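Local coordinates for aminotransferase (Bacillus subtilis, PDB 6L1O), which probably transfers amino groups with the help of pyridoxal 5'-phosphate, as part of the pathway that makes the dipeptide antibiotic bacilysin, at residues D303-L308 with I368-K373; K76-A81 with A282-D287; R85-T90 with F221-D226. All coordinates share one frame; numbering follows the deposited sequence.

Contact 1: residues D303-L308 with I368-K373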
loop_
_atom_site.group_PDB
_atom_site.type_symbol
_atom_site.label_atom_id
_atom_site.label_comp_id
_atom_site.label_asym_id
_atom_site.label_seq_id
_atom_site.Cartn_x
_atom_site.Cartn_y
_atom_site.Cartn_z
ATOM N N ASP B 303 -8.650 -19.073 -29.515
ATOM C CA ASP B 303 -9.035 -19.784 -30.730
ATOM C C ASP B 303 -9.439 -21.235 -30.463
ATOM O O ASP B 303 -10.505 -21.682 -30.937
ATOM C CB ASP B 303 -7.926 -19.711 -31.753
ATOM C CG ASP B 303 -7.746 -18.314 -32.324
ATOM O OD1 ASP B 303 -8.471 -17.369 -31.931
ATOM O OD2 ASP B 303 -6.858 -18.144 -33.175
ATOM N N PHE B 304 -8.608 -21.955 -29.727
ATOM C CA PHE B 304 -8.920 -23.323 -29.278
ATOM C C PHE B 304 -10.264 -23.450 -28.544
ATOM O O PHE B 304 -11.094 -24.332 -28.877
ATOM C CB PHE B 304 -7.826 -23.829 -28.375
ATOM C CG PHE B 304 -8.102 -25.177 -27.755
ATOM C CD1 PHE B 304 -7.982 -26.350 -28.517
ATOM C CD2 PHE B 304 -8.489 -25.281 -26.429
ATOM C CE1 PHE B 304 -8.211 -27.596 -27.931
ATOM C CE2 PHE B 304 -8.747 -26.505 -25.846
ATOM C CZ PHE B 304 -8.593 -27.669 -26.613
ATOM N N PHE B 305 -10.438 -22.612 -27.519
ATOM C CA PHE B 305 -11.590 -22.626 -26.673
ATOM C C PHE B 305 -12.881 -22.247 -27.392
ATOM O O PHE B 305 -13.920 -22.894 -27.216
ATOM C CB PHE B 305 -11.399 -21.627 -25.503
ATOM C CG PHE B 305 -12.537 -21.606 -24.516
ATOM C CD1 PHE B 305 -12.685 -22.636 -23.561
ATOM C CD2 PHE B 305 -13.453 -20.582 -24.536
ATOM C CE1 PHE B 305 -13.735 -22.619 -22.655
ATOM C CE2 PHE B 305 -14.515 -20.564 -23.649
ATOM C CZ PHE B 305 -14.652 -21.555 -22.705
ATOM N N THR B 306 -12.874 -21.170 -28.122
ATOM C CA THR B 306 -14.117 -20.726 -28.788
ATOM C C THR B 306 -14.528 -21.746 -29.907
ATOM O O THR B 306 -15.723 -22.028 -30.149
ATOM C CB THR B 306 -14.021 -19.311 -29.347
ATOM O OG1 THR B 306 -12.892 -19.184 -30.199
ATOM C CG2 THR B 306 -13.911 -18.258 -28.193
ATOM N N ALA B 307 -13.538 -22.319 -30.565
ATOM C CA ALA B 307 -13.838 -23.341 -31.597
ATOM C C ALA B 307 -14.431 -24.574 -30.963
ATOM O O ALA B 307 -15.345 -25.191 -31.511
ATOM C CB ALA B 307 -12.580 -23.660 -32.402
ATOM N N LEU B 308 -13.947 -24.934 -29.774
ATOM C CA LEU B 308 -14.366 -26.125 -29.080
ATOM C C LEU B 308 -15.782 -25.952 -28.480
ATOM O O LEU B 308 -16.629 -26.885 -28.563
ATOM C CB LEU B 308 -13.411 -26.471 -27.978
ATOM C CG LEU B 308 -13.469 -27.840 -27.372
ATOM C CD1 LEU B 308 -13.124 -28.895 -28.436
ATOM C CD2 LEU B 308 -12.494 -27.927 -26.178
ATOM N N ILE B 368 -15.282 -15.268 -19.110
ATOM C CA ILE B 368 -14.596 -16.556 -19.074
ATOM C C ILE B 368 -13.129 -16.286 -19.367
ATOM O O ILE B 368 -12.814 -15.637 -20.341
ATOM C CB ILE B 368 -15.162 -17.553 -20.125
ATOM C CG1 ILE B 368 -16.686 -17.714 -20.013
ATOM C CG2 ILE B 368 -14.507 -18.932 -20.011
ATOM C CD1 ILE B 368 -17.260 -18.724 -21.014
ATOM N N SER B 369 -12.248 -16.685 -18.471
ATOM C CA SER B 369 -10.862 -16.215 -18.633
ATOM C C SER B 369 -10.009 -17.314 -19.182
ATOM O O SER B 369 -10.175 -18.482 -18.813
ATOM C CB SER B 369 -10.279 -15.709 -17.327
ATOM O OG SER B 369 -10.552 -16.635 -16.339
ATOM N N MET B 370 -9.059 -16.926 -19.982
ATOM C CA MET B 370 -8.231 -17.893 -20.701
ATOM C C MET B 370 -6.852 -18.019 -20.009
ATOM O O MET B 370 -5.852 -18.279 -20.663
ATOM C CB MET B 370 -8.062 -17.487 -22.115
ATOM C CG MET B 370 -9.337 -17.398 -22.925
ATOM S SD MET B 370 -10.079 -18.979 -23.247
ATOM C CE MET B 370 -11.369 -19.007 -22.036
ATOM N N VAL B 371 -6.837 -17.863 -18.700
ATOM C CA VAL B 371 -5.609 -18.067 -17.890
ATOM C C VAL B 371 -5.597 -19.468 -17.285
ATOM O O VAL B 371 -5.336 -19.648 -16.112
ATOM C CB VAL B 371 -5.447 -16.971 -16.781
ATOM C CG1 VAL B 371 -5.111 -15.634 -17.393
ATOM C CG2 VAL B 371 -6.657 -16.887 -15.840
ATOM N N SER B 372 -5.872 -20.469 -18.104
ATOM C CA SER B 372 -5.787 -21.832 -17.709
ATOM C C SER B 372 -5.216 -22.664 -18.858
ATOM O O SER B 372 -5.355 -22.324 -20.082
ATOM C CB SER B 372 -7.170 -22.348 -17.328
ATOM O OG SER B 372 -7.552 -21.955 -16.041
ATOM N N LYS B 373 -4.611 -23.774 -18.481
ATOM C CA LYS B 373 -3.918 -24.632 -19.472
ATOM C C LYS B 373 -4.927 -25.297 -20.446
ATOM O O LYS B 373 -6.087 -25.477 -20.104
ATOM C CB LYS B 373 -3.088 -25.681 -18.708
ATOM C CG LYS B 373 -3.910 -26.777 -18.026
ATOM C CD LYS B 373 -3.128 -27.673 -17.062
ATOM C CE LYS B 373 -2.806 -26.926 -15.762
ATOM N NZ LYS B 373 -2.286 -27.812 -14.704
#

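Contact 2: residues K76-A81 with A282-D287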
loop_
_atom_site.group_PDB
_atom_site.type_symbol
_atom_site.label_atom_id
_atom_site.label_comp_id
_atom_site.label_asym_id
_atom_site.label_seq_id
_atom_site.Cartn_x
_atom_site.Cartn_y
_atom_site.Cartn_z
ATOM N N LYS B 76 11.721 5.312 -12.738
ATOM C CA LYS B 76 10.948 6.327 -13.447
ATOM C C LYS B 76 11.521 6.580 -14.857
ATOM O O LYS B 76 10.796 6.798 -15.804
ATOM C CB LYS B 76 10.907 7.582 -12.596
ATOM C CG LYS B 76 10.150 7.389 -11.280
ATOM C CD LYS B 76 10.251 8.697 -10.496
ATOM C CE LYS B 76 9.311 8.698 -9.349
ATOM N NZ LYS B 76 9.547 9.926 -8.568
ATOM N N GLU B 77 12.834 6.525 -14.984
ATOM C CA GLU B 77 13.500 6.566 -16.271
ATOM C C GLU B 77 13.144 5.338 -17.134
ATOM O O GLU B 77 12.903 5.468 -18.323
ATOM C CB GLU B 77 15.021 6.702 -16.098
ATOM C CG GLU B 77 15.450 8.044 -15.534
ATOM C CD GLU B 77 16.683 8.023 -14.601
ATOM O OE1 GLU B 77 17.563 7.125 -14.709
ATOM O OE2 GLU B 77 16.802 8.922 -13.722
ATOM N N ALA B 78 13.082 4.155 -16.537
ATOM C CA ALA B 78 12.685 2.930 -17.289
ATOM C C ALA B 78 11.251 3.053 -17.786
ATOM O O ALA B 78 10.937 2.688 -18.907
ATOM C CB ALA B 78 12.855 1.683 -16.443
ATOM N N ILE B 79 10.391 3.640 -16.958
ATOM C CA ILE B 79 9.018 3.878 -17.332
ATOM C C ILE B 79 8.946 4.841 -18.508
ATOM O O ILE B 79 8.260 4.565 -19.519
ATOM C CB ILE B 79 8.206 4.385 -16.127
ATOM C CG1 ILE B 79 8.040 3.220 -15.128
ATOM C CG2 ILE B 79 6.853 4.948 -16.551
ATOM C CD1 ILE B 79 7.507 3.618 -13.769
ATOM N N ALA B 80 9.707 5.926 -18.450
ATOM C CA ALA B 80 9.668 6.883 -19.585
ATOM C C ALA B 80 10.170 6.210 -20.877
ATOM O O ALA B 80 9.572 6.395 -21.939
ATOM C CB ALA B 80 10.429 8.163 -19.264
ATOM N N ALA B 81 11.257 5.447 -20.778
ATOM C CA ALA B 81 11.852 4.764 -21.929
ATOM C C ALA B 81 10.846 3.732 -22.486
ATOM O O ALA B 81 10.673 3.612 -23.676
ATOM C CB ALA B 81 13.144 4.090 -21.547
ATOM N N ALA B 282 13.787 -4.188 -15.019
ATOM C CA ALA B 282 14.260 -5.252 -15.902
ATOM C C ALA B 282 13.067 -5.744 -16.735
ATOM O O ALA B 282 13.236 -6.087 -17.862
ATOM C CB ALA B 282 14.886 -6.392 -15.130
ATOM N N ALA B 283 11.848 -5.695 -16.170
ATOM C CA ALA B 283 10.649 -6.021 -16.949
ATOM C C ALA B 283 10.435 -5.080 -18.107
ATOM O O ALA B 283 10.267 -5.491 -19.252
ATOM C CB ALA B 283 9.417 -6.119 -16.062
ATOM N N LEU B 284 10.542 -3.794 -17.827
ATOM C CA LEU B 284 10.267 -2.790 -18.794
ATOM C C LEU B 284 11.355 -2.738 -19.867
ATOM O O LEU B 284 11.085 -2.448 -21.030
ATOM C CB LEU B 284 10.186 -1.415 -18.130
ATOM C CG LEU B 284 9.069 -1.217 -17.105
ATOM C CD1 LEU B 284 9.169 0.174 -16.467
ATOM C CD2 LEU B 284 7.716 -1.502 -17.750
ATOM N N SER B 285 12.600 -2.924 -19.462
ATOM C CA SER B 285 13.704 -2.802 -20.385
ATOM C C SER B 285 13.952 -4.122 -21.116
ATOM O O SER B 285 14.762 -4.198 -22.049
ATOM C CB SER B 285 14.984 -2.361 -19.670
ATOM O OG SER B 285 15.418 -3.344 -18.731
ATOM N N GLY B 286 13.258 -5.163 -20.725
ATOM C CA GLY B 286 13.455 -6.458 -21.347
ATOM C C GLY B 286 12.920 -6.629 -22.761
ATOM O O GLY B 286 12.298 -5.763 -23.334
ATOM N N ASP B 287 13.246 -7.782 -23.345
ATOM C CA ASP B 287 12.926 -8.091 -24.759
ATOM C C ASP B 287 11.381 -8.137 -24.890
ATOM O O ASP B 287 10.738 -8.972 -24.263
ATOM C CB ASP B 287 13.559 -9.451 -25.097
ATOM C CG ASP B 287 13.378 -9.884 -26.549
ATOM O OD1 ASP B 287 12.567 -9.245 -27.279
ATOM O OD2 ASP B 287 14.122 -10.854 -26.951
#

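Contact 3: residues R85-T90 with F221-D226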
loop_
_atom_site.group_PDB
_atom_site.type_symbol
_atom_site.label_atom_id
_atom_site.label_comp_id
_atom_site.label_asym_id
_atom_site.label_seq_id
_atom_site.Cartn_x
_atom_site.Cartn_y
_atom_site.Cartn_z
ATOM N N ARG B 85 9.192 3.624 -26.274
ATOM C CA ARG B 85 9.424 2.450 -27.119
ATOM C C ARG B 85 8.114 1.813 -27.540
ATOM O O ARG B 85 7.956 1.431 -28.695
ATOM C CB ARG B 85 10.289 1.434 -26.381
ATOM C CG ARG B 85 10.642 0.166 -27.171
ATOM C CD ARG B 85 11.220 -0.957 -26.337
ATOM N NE ARG B 85 10.224 -1.679 -25.535
ATOM C CZ ARG B 85 10.504 -2.548 -24.571
ATOM N NH1 ARG B 85 11.759 -2.883 -24.268
ATOM N NH2 ARG B 85 9.518 -3.149 -23.923
ATOM N N GLU B 86 7.153 1.708 -26.616
ATOM C CA GLU B 86 5.952 0.963 -26.855
ATOM C C GLU B 86 4.882 1.769 -27.535
ATOM O O GLU B 86 4.170 1.246 -28.366
ATOM C CB GLU B 86 5.371 0.353 -25.545
ATOM C CG GLU B 86 6.202 -0.784 -24.979
ATOM C CD GLU B 86 6.448 -1.915 -25.984
ATOM O OE1 GLU B 86 5.479 -2.381 -26.595
ATOM O OE2 GLU B 86 7.597 -2.360 -26.135
ATOM N N TYR B 87 4.739 3.027 -27.150
ATOM C CA TYR B 87 3.599 3.863 -27.583
ATOM C C TYR B 87 3.958 5.149 -28.256
ATOM O O TYR B 87 3.085 5.905 -28.684
ATOM C CB TYR B 87 2.735 4.151 -26.360
ATOM C CG TYR B 87 2.316 2.907 -25.647
ATOM C CD1 TYR B 87 1.524 1.962 -26.268
ATOM C CD2 TYR B 87 2.751 2.647 -24.337
ATOM C CE1 TYR B 87 1.141 0.767 -25.586
ATOM C CE2 TYR B 87 2.362 1.496 -23.672
ATOM C CZ TYR B 87 1.577 0.562 -24.284
ATOM O OH TYR B 87 1.216 -0.570 -23.579
ATOM N N GLY B 88 5.238 5.438 -28.340
ATOM C CA GLY B 88 5.666 6.676 -28.963
ATOM C C GLY B 88 5.393 7.910 -28.126
ATOM O O GLY B 88 5.375 9.031 -28.653
ATOM N N VAL B 89 5.189 7.721 -26.825
ATOM C CA VAL B 89 4.732 8.814 -25.928
ATOM C C VAL B 89 5.895 9.366 -25.110
ATOM O O VAL B 89 6.642 8.602 -24.465
ATOM C CB VAL B 89 3.630 8.314 -24.983
ATOM C CG1 VAL B 89 3.217 9.382 -23.943
ATOM C CG2 VAL B 89 2.429 7.882 -25.799
ATOM N N THR B 90 6.024 10.692 -25.116
ATOM C CA THR B 90 7.022 11.384 -24.343
ATOM C C THR B 90 6.541 11.644 -22.926
ATOM O O THR B 90 5.552 12.344 -22.728
ATOM C CB THR B 90 7.397 12.754 -24.984
ATOM O OG1 THR B 90 8.079 12.520 -26.209
ATOM C CG2 THR B 90 8.361 13.521 -24.048
ATOM N N PHE B 221 -3.934 5.874 -24.102
ATOM C CA PHE B 221 -4.693 7.121 -23.943
ATOM C C PHE B 221 -3.797 8.354 -24.158
ATOM O O PHE B 221 -4.210 9.379 -24.755
ATOM C CB PHE B 221 -5.343 7.125 -22.538
ATOM C CG PHE B 221 -5.917 8.450 -22.102
ATOM C CD1 PHE B 221 -6.933 9.067 -22.815
ATOM C CD2 PHE B 221 -5.450 9.074 -20.942
ATOM C CE1 PHE B 221 -7.453 10.293 -22.408
ATOM C CE2 PHE B 221 -5.972 10.279 -20.517
ATOM C CZ PHE B 221 -6.955 10.904 -21.276
ATOM N N LEU B 222 -2.561 8.266 -23.695
ATOM C CA LEU B 222 -1.646 9.389 -23.758
ATOM C C LEU B 222 -1.145 9.727 -25.162
ATOM O O LEU B 222 -0.416 10.672 -25.328
ATOM C CB LEU B 222 -0.458 9.177 -22.816
ATOM C CG LEU B 222 -0.820 9.035 -21.327
ATOM C CD1 LEU B 222 0.470 8.851 -20.574
ATOM C CD2 LEU B 222 -1.570 10.257 -20.796
ATOM N N GLU B 223 -1.504 8.916 -26.156
ATOM C CA GLU B 223 -1.333 9.278 -27.551
ATOM C C GLU B 223 -2.287 10.384 -28.029
ATOM O O GLU B 223 -1.971 11.120 -28.931
ATOM C CB GLU B 223 -1.448 8.042 -28.443
ATOM C CG GLU B 223 -0.193 7.175 -28.352
ATOM C CD GLU B 223 -0.299 5.884 -29.144
ATOM O OE1 GLU B 223 -0.637 5.982 -30.347
ATOM O OE2 GLU B 223 -0.039 4.778 -28.572
ATOM N N ALA B 224 -3.443 10.514 -27.398
ATOM C CA ALA B 224 -4.413 11.529 -27.772
ATOM C C ALA B 224 -3.957 12.931 -27.404
ATOM O O ALA B 224 -3.353 13.134 -26.360
ATOM C CB ALA B 224 -5.733 11.239 -27.104
ATOM N N GLU B 225 -4.217 13.895 -28.294
ATOM C CA GLU B 225 -4.024 15.314 -27.998
ATOM C C GLU B 225 -4.860 15.687 -26.774
ATOM O O GLU B 225 -6.030 15.311 -26.667
ATOM C CB GLU B 225 -4.456 16.188 -29.195
ATOM N N ASP B 226 -4.257 16.418 -25.861
ATOM C CA ASP B 226 -4.913 16.867 -24.613
ATOM C C ASP B 226 -5.156 15.775 -23.549
ATOM O O ASP B 226 -5.804 16.038 -22.536
ATOM C CB ASP B 226 -6.231 17.608 -24.894
ATOM C CG ASP B 226 -5.998 19.018 -25.450
ATOM O OD1 ASP B 226 -5.014 19.696 -25.036
ATOM O OD2 ASP B 226 -6.809 19.433 -26.295
#

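Contact 1: residues D303-L308 with I368-K373
The methyl end of Met-370 lies over one face of the Phe-305 ring: CE stands 3.8 Å from the ring centroid and 16° off the ring normal, which meets the geometry of a CH-pi contact. It is offset toward the rim, where Met-370 CE comes within 3.6 Å of Phe-305 CD2. The sulfur of the same side chain takes an oblique place, SD 4.4 Å from the Phe-305 centroid and 36° off the normal, so the pair is also a Met-aromatic contact. A second partner sits at the far end of the ring, where Ile-368 CG2 approaches Phe-305 CZ at 3.8 Å, obliquely.

Torsions of Phe-305 and Met-370 account for the overlap. CG of Phe-305 is anti to the backbone N (chi1 -178°), which carries the ring off helix 289-313 toward 368-373. Met-370, whose side chain does not set out toward the helix, bends at chi2 and chi3 and thereby lays CE on the ring.

Further out, Met-370 makes a backbone hydrogen bond with Phe-324, and its O accepts from Arg-301 NH1; the backbone of Ile-368 pairs with Val-326. The three touching residues are buried. The contact thus fastens helix 289-313 to the end of strand 365-369, the middle strand of a three-stranded antiparallel sheet, and to the loop residue just after it, while Leu-377 of helix 374-385 and Met-317 also pack on Phe-305.

Contact 2: residues K76-A81 with A282-D287
Two helices of the fold type I architecture of PLP-dependent aminotransferases meet here, helix 73-87 and the C-terminal turn of helix 274-285, in a small apolar helix-helix contact built round one leucine. Leu-284 points toward helix 73-87 and sets its CD1 branch against the side chain of Ile-79 and the backbone where Ala-78 joins it. The CA atoms of Ala-78 and Leu-284 are 6.4 Å apart, a close approach that the small alanine side chain is consistent with.

All the partners of CD1 lie on its helix 73-87 side. Leu-284 CD1 is 3.8 Å from the carbonyl carbon C of Ala-78 and 4.0 Å from its CB, so the alanine contributes main chain as well as methyl; Leu-284 CD1 is also 3.7 Å from Ile-79 N. The isoleucine side chain behaves differently: it starts away from helix 274-285, yet CG1, placed beside the backbone N by a chi1 of -70°, still reaches the leucine. In Leu-284 the CG is anti to the carbonyl carbon (chi1 -63°) and CD1 continues the extended chain (chi2 177°), which gives the branch its reach across the interface. The side chains of Ile-79 and Leu-284 run at a slant to one another.

Beyond this first shell, Ile-79 also packs on Val-97 and Leu-99 of strand 97-100 and on Phe-250 and Val-252 of strand 249-253, so helix 73-87 is bedded on that margin of the seven-stranded mixed sheet. From helix 274-285, Ala-282 and Ala-283 rest on helix 48-57. Leu-284 itself is about 4 Å, side chain to side chain, from Phe-237, which probably belongs to the cofactor site. The tightest apolar approach between the two segments is Ile-79 CG1 to Leu-284 CD1, at 3.5 Å.

Contact 3: residues R85-T90 with F221-D226
The carboxylate of Glu-223 approaches the Tyr-87 ring obliquely, the two planes 33° apart, while Glu-86 CB lies over the centre of one face of that ring, 3.6 Å above its plane. Glu-223 OE2 lies 3.6 Å from Tyr-87 CB. Glu-223 OE2 is also 3.3 Å from Tyr-87 O, but both atoms are acceptors, so the pair is a close approach without a bond. What holds this oxygen is a hydrogen bond from Ser-220 N.

The apolar part centres on Val-89, whose two methyls take different partners. CG1, anti to the backbone N (chi1 175°), meets Leu-222 CB at 3.8 Å, and Val-89 CG2 meets the aliphatic CG of Glu-223 at 3.7 Å. The methylene gives the apolar contact; the carboxylate only lies close, held from Ser-220.

At the start of 85-90, Arg-85 NE donates to the anti lone pair of Glu-86 OE2 at 2.8 Å, within a salt bridge. Tyr-87 also meets the rings of Tyr-83 and Phe-207. The arrangement is a helix C-terminus, where Gly-88 leaves helix 73-87 with positive phi, packed against the 3-10 segment 221-223 on the loop leading to helix 227-230 in this class I aminotransferase.

Contacts 2 and 3 are neighbours, their centres 16 Å apart, and both draw on helix 73-87. They touch directly: Arg-85 NH1 of contact 3 lies 3.1 Å from Gly-286 O of contact 2, a probable hydrogen bond, so the helix end is joined to the turn after helix 274-285. Along the chain, contact 3 is nested within the loop that contact 2 closes. Contact 1 follows both and stands apart, about 17 Å from each by nearest atoms, although its helix 289-313 comes next after helix 274-285. Met-370, Leu-284 and Tyr-87 each have side chains about 13 Å from bound pyridoxal-5'-phosphate, so all three contacts lie outside the cofactor's first shell.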